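ADP/ATP-dependent NAD(P)H-hydrate dehydratase (Bacillus subtilis, PDB 3RPZ) catalyses the ADP- or ATP-dependent dehydration of hydrated NAD(P)H, a repair reaction that probably restores the damaged cofactor to NAD(P)H. Local coordinates at residues P7-E12 with V239-Y244; N205-G210 with H246-E251. All coordinates share one frame; numbering follows the deposited sequence.

Interaction 1: residues P7-E12 with V239-Y244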
# COMPACT_ATOMS: atom_id res chain seq x y z
N PRO A 7 -40.23 -7.24 -7.82
CA PRO A 7 -39.71 -6.08 -8.52
C PRO A 7 -38.23 -5.88 -8.31
O PRO A 7 -37.68 -6.27 -7.27
CB PRO A 7 -40.49 -4.91 -7.89
CG PRO A 7 -40.73 -5.40 -6.51
CD PRO A 7 -41.03 -6.85 -6.66
N PHE A 8 -37.57 -5.26 -9.29
CA PHE A 8 -36.20 -4.84 -9.14
C PHE A 8 -36.11 -3.54 -8.37
O PHE A 8 -36.89 -2.63 -8.52
CB PHE A 8 -35.52 -4.69 -10.51
CG PHE A 8 -35.24 -6.00 -11.18
CD1 PHE A 8 -34.15 -6.74 -10.89
CD2 PHE A 8 -36.12 -6.49 -12.13
CE1 PHE A 8 -33.90 -7.96 -11.47
CE2 PHE A 8 -35.88 -7.73 -12.76
CZ PHE A 8 -34.73 -8.45 -12.43
N TRP A 9 -35.09 -3.44 -7.53
CA TRP A 9 -34.70 -2.15 -6.92
C TRP A 9 -33.89 -1.45 -7.99
O TRP A 9 -32.74 -1.84 -8.26
CB TRP A 9 -33.94 -2.37 -5.62
CG TRP A 9 -33.63 -1.15 -4.84
CD1 TRP A 9 -32.41 -0.57 -4.67
CD2 TRP A 9 -34.56 -0.38 -4.07
NE1 TRP A 9 -32.52 0.52 -3.86
CE2 TRP A 9 -33.82 0.65 -3.44
CE3 TRP A 9 -35.93 -0.47 -3.82
CZ2 TRP A 9 -34.42 1.60 -2.60
CZ3 TRP A 9 -36.53 0.48 -3.00
CH2 TRP A 9 -35.75 1.49 -2.38
N THR A 10 -34.47 -0.42 -8.59
CA THR A 10 -33.92 0.21 -9.77
C THR A 10 -33.15 1.48 -9.47
O THR A 10 -33.16 2.00 -8.36
CB THR A 10 -35.04 0.64 -10.73
OG1 THR A 10 -35.81 1.66 -10.10
CG2 THR A 10 -35.96 -0.59 -11.11
N GLU A 11 -32.45 1.97 -10.47
CA GLU A 11 -31.73 3.23 -10.37
C GLU A 11 -32.62 4.36 -9.82
O GLU A 11 -32.16 5.16 -9.02
CB GLU A 11 -31.15 3.60 -11.75
CG GLU A 11 -30.70 5.04 -11.80
CD GLU A 11 -30.04 5.42 -13.14
OE1 GLU A 11 -29.95 4.56 -14.04
OE2 GLU A 11 -29.65 6.59 -13.23
N GLU A 12 -33.87 4.40 -10.24
CA GLU A 12 -34.78 5.39 -9.76
C GLU A 12 -35.01 5.30 -8.24
O GLU A 12 -35.07 6.30 -7.56
CB GLU A 12 -36.08 5.24 -10.54
CG GLU A 12 -35.97 5.55 -12.06
CD GLU A 12 -35.12 4.59 -12.96
OE1 GLU A 12 -35.02 3.35 -12.74
OE2 GLU A 12 -34.58 5.11 -13.96
N VAL A 239 -29.86 -1.42 3.04
CA VAL A 239 -29.57 -2.76 2.54
C VAL A 239 -29.70 -2.78 1.01
O VAL A 239 -28.82 -3.24 0.29
CB VAL A 239 -30.49 -3.81 3.18
CG1 VAL A 239 -30.23 -5.19 2.54
CG2 VAL A 239 -30.25 -3.88 4.69
N LEU A 240 -30.80 -2.25 0.52
CA LEU A 240 -31.08 -2.28 -0.93
C LEU A 240 -30.05 -1.47 -1.73
O LEU A 240 -29.55 -1.92 -2.76
CB LEU A 240 -32.51 -1.75 -1.22
CG LEU A 240 -33.60 -2.68 -0.72
CD1 LEU A 240 -34.89 -1.86 -0.51
CD2 LEU A 240 -33.80 -3.82 -1.69
N ASN A 241 -29.68 -0.30 -1.22
CA ASN A 241 -28.68 0.53 -1.89
C ASN A 241 -27.29 -0.06 -1.81
O ASN A 241 -26.53 0.10 -2.76
CB ASN A 241 -28.69 1.96 -1.38
CG ASN A 241 -29.97 2.73 -1.83
OD1 ASN A 241 -30.60 2.33 -2.84
ND2 ASN A 241 -30.35 3.80 -1.12
N ALA A 242 -26.95 -0.76 -0.73
CA ALA A 242 -25.66 -1.38 -0.64
C ALA A 242 -25.53 -2.46 -1.66
O ALA A 242 -24.52 -2.56 -2.38
CB ALA A 242 -25.41 -1.91 0.79
N VAL A 243 -26.54 -3.34 -1.73
CA VAL A 243 -26.50 -4.47 -2.68
C VAL A 243 -26.44 -3.92 -4.13
O VAL A 243 -25.62 -4.36 -4.96
CB VAL A 243 -27.71 -5.36 -2.50
CG1 VAL A 243 -27.76 -6.44 -3.56
CG2 VAL A 243 -27.66 -6.01 -1.11
N TYR A 244 -27.21 -2.88 -4.39
CA TYR A 244 -27.25 -2.28 -5.73
C TYR A 244 -25.92 -1.65 -6.11
O TYR A 244 -25.37 -1.92 -7.18
CB TYR A 244 -28.37 -1.23 -5.83
CG TYR A 244 -28.57 -0.64 -7.19
CD1 TYR A 244 -27.67 0.27 -7.71
CD2 TYR A 244 -29.66 -0.99 -7.94
CE1 TYR A 244 -27.85 0.79 -9.00
CE2 TYR A 244 -29.85 -0.46 -9.20
CZ TYR A 244 -28.92 0.42 -9.70
OH TYR A 244 -29.13 0.94 -11.03
O HOH W 1 -31.43 -0.18 -12.64

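Interaction 2: residues N205-G210 with H246-E251. With AMP (adenosine monophosphate), chain C.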
# COMPACT_ATOMS: atom_id res chain seq x y z
N ASN A 205 -32.13 -7.57 -7.01
CA ASN A 205 -31.09 -6.63 -7.38
C ASN A 205 -30.71 -6.79 -8.84
O ASN A 205 -30.39 -7.91 -9.26
CB ASN A 205 -29.83 -6.87 -6.57
CG ASN A 205 -28.82 -5.79 -6.86
OD1 ASN A 205 -29.09 -4.62 -6.67
ND2 ASN A 205 -27.66 -6.19 -7.36
N PRO A 206 -30.74 -5.71 -9.64
CA PRO A 206 -30.46 -5.82 -11.06
C PRO A 206 -29.01 -5.63 -11.48
O PRO A 206 -28.71 -5.73 -12.68
CB PRO A 206 -31.27 -4.65 -11.66
CG PRO A 206 -31.27 -3.61 -10.61
CD PRO A 206 -31.29 -4.37 -9.29
N THR A 207 -28.14 -5.35 -10.54
CA THR A 207 -26.75 -5.05 -10.86
C THR A 207 -25.78 -6.16 -10.50
O THR A 207 -26.04 -7.03 -9.69
CB THR A 207 -26.29 -3.75 -10.16
OG1 THR A 207 -26.27 -3.96 -8.77
CG2 THR A 207 -27.15 -2.56 -10.51
N GLY A 208 -24.60 -6.07 -11.10
CA GLY A 208 -23.54 -7.01 -10.90
C GLY A 208 -23.29 -7.96 -12.02
O GLY A 208 -24.10 -8.06 -12.96
N ASN A 209 -22.14 -8.62 -12.01
CA ASN A 209 -21.75 -9.56 -13.06
C ASN A 209 -20.74 -10.55 -12.53
O ASN A 209 -20.45 -10.50 -11.30
CB ASN A 209 -21.26 -8.82 -14.29
CG ASN A 209 -20.07 -7.96 -14.01
OD1 ASN A 209 -19.20 -8.35 -13.23
ND2 ASN A 209 -20.03 -6.73 -14.59
N GLY A 210 -20.22 -11.43 -13.38
CA GLY A 210 -19.31 -12.46 -12.92
C GLY A 210 -17.97 -11.95 -12.40
O GLY A 210 -17.20 -12.72 -11.83
N HIS A 246 -22.95 -2.12 -4.80
CA HIS A 246 -21.92 -3.19 -4.87
C HIS A 246 -21.89 -3.78 -6.27
O HIS A 246 -20.82 -3.84 -6.89
CB HIS A 246 -22.24 -4.19 -3.79
CG HIS A 246 -21.39 -5.41 -3.73
ND1 HIS A 246 -21.79 -6.61 -4.29
CD2 HIS A 246 -20.19 -5.64 -3.13
CE1 HIS A 246 -20.87 -7.53 -3.98
NE2 HIS A 246 -19.90 -6.97 -3.27
N GLY A 247 -23.05 -4.12 -6.81
CA GLY A 247 -23.11 -4.66 -8.16
C GLY A 247 -22.74 -3.62 -9.21
O GLY A 247 -22.05 -3.92 -10.19
N ALA A 248 -23.17 -2.37 -9.03
CA ALA A 248 -22.85 -1.30 -9.97
C ALA A 248 -21.35 -1.07 -10.08
O ALA A 248 -20.85 -0.69 -11.14
CB ALA A 248 -23.59 -0.01 -9.59
N CYS A 249 -20.63 -1.26 -8.98
CA CYS A 249 -19.17 -1.10 -9.01
C CYS A 249 -18.54 -2.12 -9.92
O CYS A 249 -17.59 -1.80 -10.66
CB CYS A 249 -18.58 -1.20 -7.61
SG CYS A 249 -18.97 0.24 -6.55
N ALA A 250 -19.01 -3.37 -9.88
CA ALA A 250 -18.51 -4.39 -10.80
C ALA A 250 -18.85 -4.07 -12.24
O ALA A 250 -18.05 -4.34 -13.13
CB ALA A 250 -19.09 -5.76 -10.41
N GLU A 251 -20.01 -3.49 -12.49
CA GLU A 251 -20.36 -3.12 -13.86
C GLU A 251 -19.49 -1.99 -14.38
O GLU A 251 -19.12 -2.01 -15.55
CB GLU A 251 -21.83 -2.75 -13.97
CG GLU A 251 -22.75 -3.91 -13.66
CD GLU A 251 -24.22 -3.60 -13.76
OE1 GLU A 251 -24.57 -2.53 -14.34
OE2 GLU A 251 -25.02 -4.46 -13.43
P AMP C . -19.74 -14.30 -1.17
O1P AMP C . -18.29 -13.70 -1.26
O2P AMP C . -19.69 -15.65 -1.75
O3P AMP C . -20.18 -14.16 0.28
O5' AMP C . -20.57 -13.22 -1.87
C5' AMP C . -20.45 -13.05 -3.34
C4' AMP C . -20.99 -11.72 -3.73
O4' AMP C . -20.76 -11.49 -5.16
C3' AMP C . -22.48 -11.54 -3.51
O3' AMP C . -22.76 -10.16 -3.37
C2' AMP C . -22.98 -12.09 -4.86
O2' AMP C . -24.35 -11.76 -5.14
C1' AMP C . -22.02 -11.42 -5.82
N9 AMP C . -21.83 -12.20 -7.05
C8 AMP C . -21.05 -13.28 -7.21
N7 AMP C . -21.13 -13.78 -8.48
C5 AMP C . -21.98 -12.94 -9.11
C6 AMP C . -22.53 -12.90 -10.49
N6 AMP C . -22.16 -13.84 -11.37
N1 AMP C . -23.39 -11.91 -10.73
C2 AMP C . -23.75 -10.98 -9.84
N3 AMP C . -23.31 -10.96 -8.54
C4 AMP C . -22.49 -11.93 -8.25
O HOH W 2 -27.62 -3.35 -14.31

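Interaction 1: residues P7-E12 with V239-Y244
Trp9, just ahead of helix 11-17, lays its indole against helix 235-256 and covers Leu240. The chain belongs to the ribokinase-like fold of the NAD(P)H-hydrate dehydratases, and this contact packs its N-terminal segment onto a long helix near the C-terminal end. CB of Leu240 sits over one face of the indole, 3.5 Å from the centroid of the five-membered ring and 10° off its normal, a CH-pi contact. Farther along the same ring system, CD1 of Leu240 meets the six-membered ring, coming within 3.7 Å of Trp9 CE3. The indole edge is used as well. NE1 of Trp9 donates a nearly straight hydrogen bond of 2.8 Å to OD1 of Asn241. The oxygen lies in the indole plane, but the donor is tilted 33° from the plane of the amide carbonyl. Trp9 CG is anti to the backbone N (chi1 -173°), which lays the ring against Leu240. The bond and the face contact together probably limit rotation of the indole.

Tyr244, one turn after Leu240, reaches the backbone that follows the tryptophan. Its ring edge faces the carbonyl of Trp9, with CD2 3.2 Å from Trp9 O. That oxygen is buried and has no hydrogen-bond partner. At the far end of the ring, OH touches CB of Glu11 at 3.4 Å.

Farther out, ND2 of Asn241 is hydrogen-bonded to Thr17 and His232, which helps fix the amide so that OD1 faces the indole. His13 stacks on Trp9, and Trp203 meets it edge-to-face. The carboxylate of Glu11 turns away to a salt bridge with Arg15. One water bridges the first turn of helix 11-17 to the tyrosine: it accepts from Glu11 N and lies 3.0 Å from Tyr244 OH.

Interaction 2: residues N205-G210 with H246-E251
Gly208 and Gly247 bring the two backbones together, with their CA atoms 3.6 Å apart. The segment 205-210 is an irregular strip laid over helical residues 246-251. A side chain on Gly247 would point at the strip and clash with Thr207 OG1 and Gly208 N. Gly208 has a positive phi, and a CB there would crowd the adenine of AMP. CA of Gly208 also makes a C-H...O contact with Gly247 O.

The extended side chain of Glu251 slants back along the helix, and its OE2 accepts from Gly208 N at 2.9 Å. The bond is bent, with an N-H...O angle of 144°, and the donor meets OE2 on its anti side, 27° out of the carboxylate plane. A water lies within hydrogen-bonding distance of both Glu251 OE2 and Pro206 O, though it has more acceptors in reach than protons to give. Residues 205-210 belong to the loop between strand 202-204 and helix 217-231 that forms part of the nucleotide pocket: Asn209 O lies 3.3 Å from AMP C6, and His246 CE1 approaches the ribose O3' at the same distance. Replacing Glu251 with an alanine is likely to leave Gly208 N without its acceptor and the loop beside the adenine less firmly held.

The CB of Thr207 points toward the helix, and chi1 of 67° sets OG1 between its own N and carbonyl carbon, 3.3 Å from Gly247 CA. The same OG1 is hydrogen-bonded to Tyr244 O and receives ND2 of Asn205 at 3.0 Å. Asn209 ND2 makes a weak hydrogen bond of 3.4 Å to Ala250 O, while its OD1 accepts from Ala211 N. Gly210 O is hydrogen-bonded to Arg21 NE of the second subunit.

Overall arrangement
The N-terminal segment 7-12 leads into helix 11-17. The chain then builds the mixed sheet and its flanking helices before helix 235-256 returns to close the long loop of interaction 1. Interaction 2 closes a shorter loop, from the end of strand 202-204 through helix 217-231 to the same long helix. The two loops cross, because residues 205-210 come before 239-244 and residues 246-251 after. The contacts lie along successive turns of helix 235-256, with centres about 11 Å apart. They also touch directly, where Pro206 CD packs on Trp9 O. Together they tie the N terminus, the sheet edge and the AMP pocket to one helix.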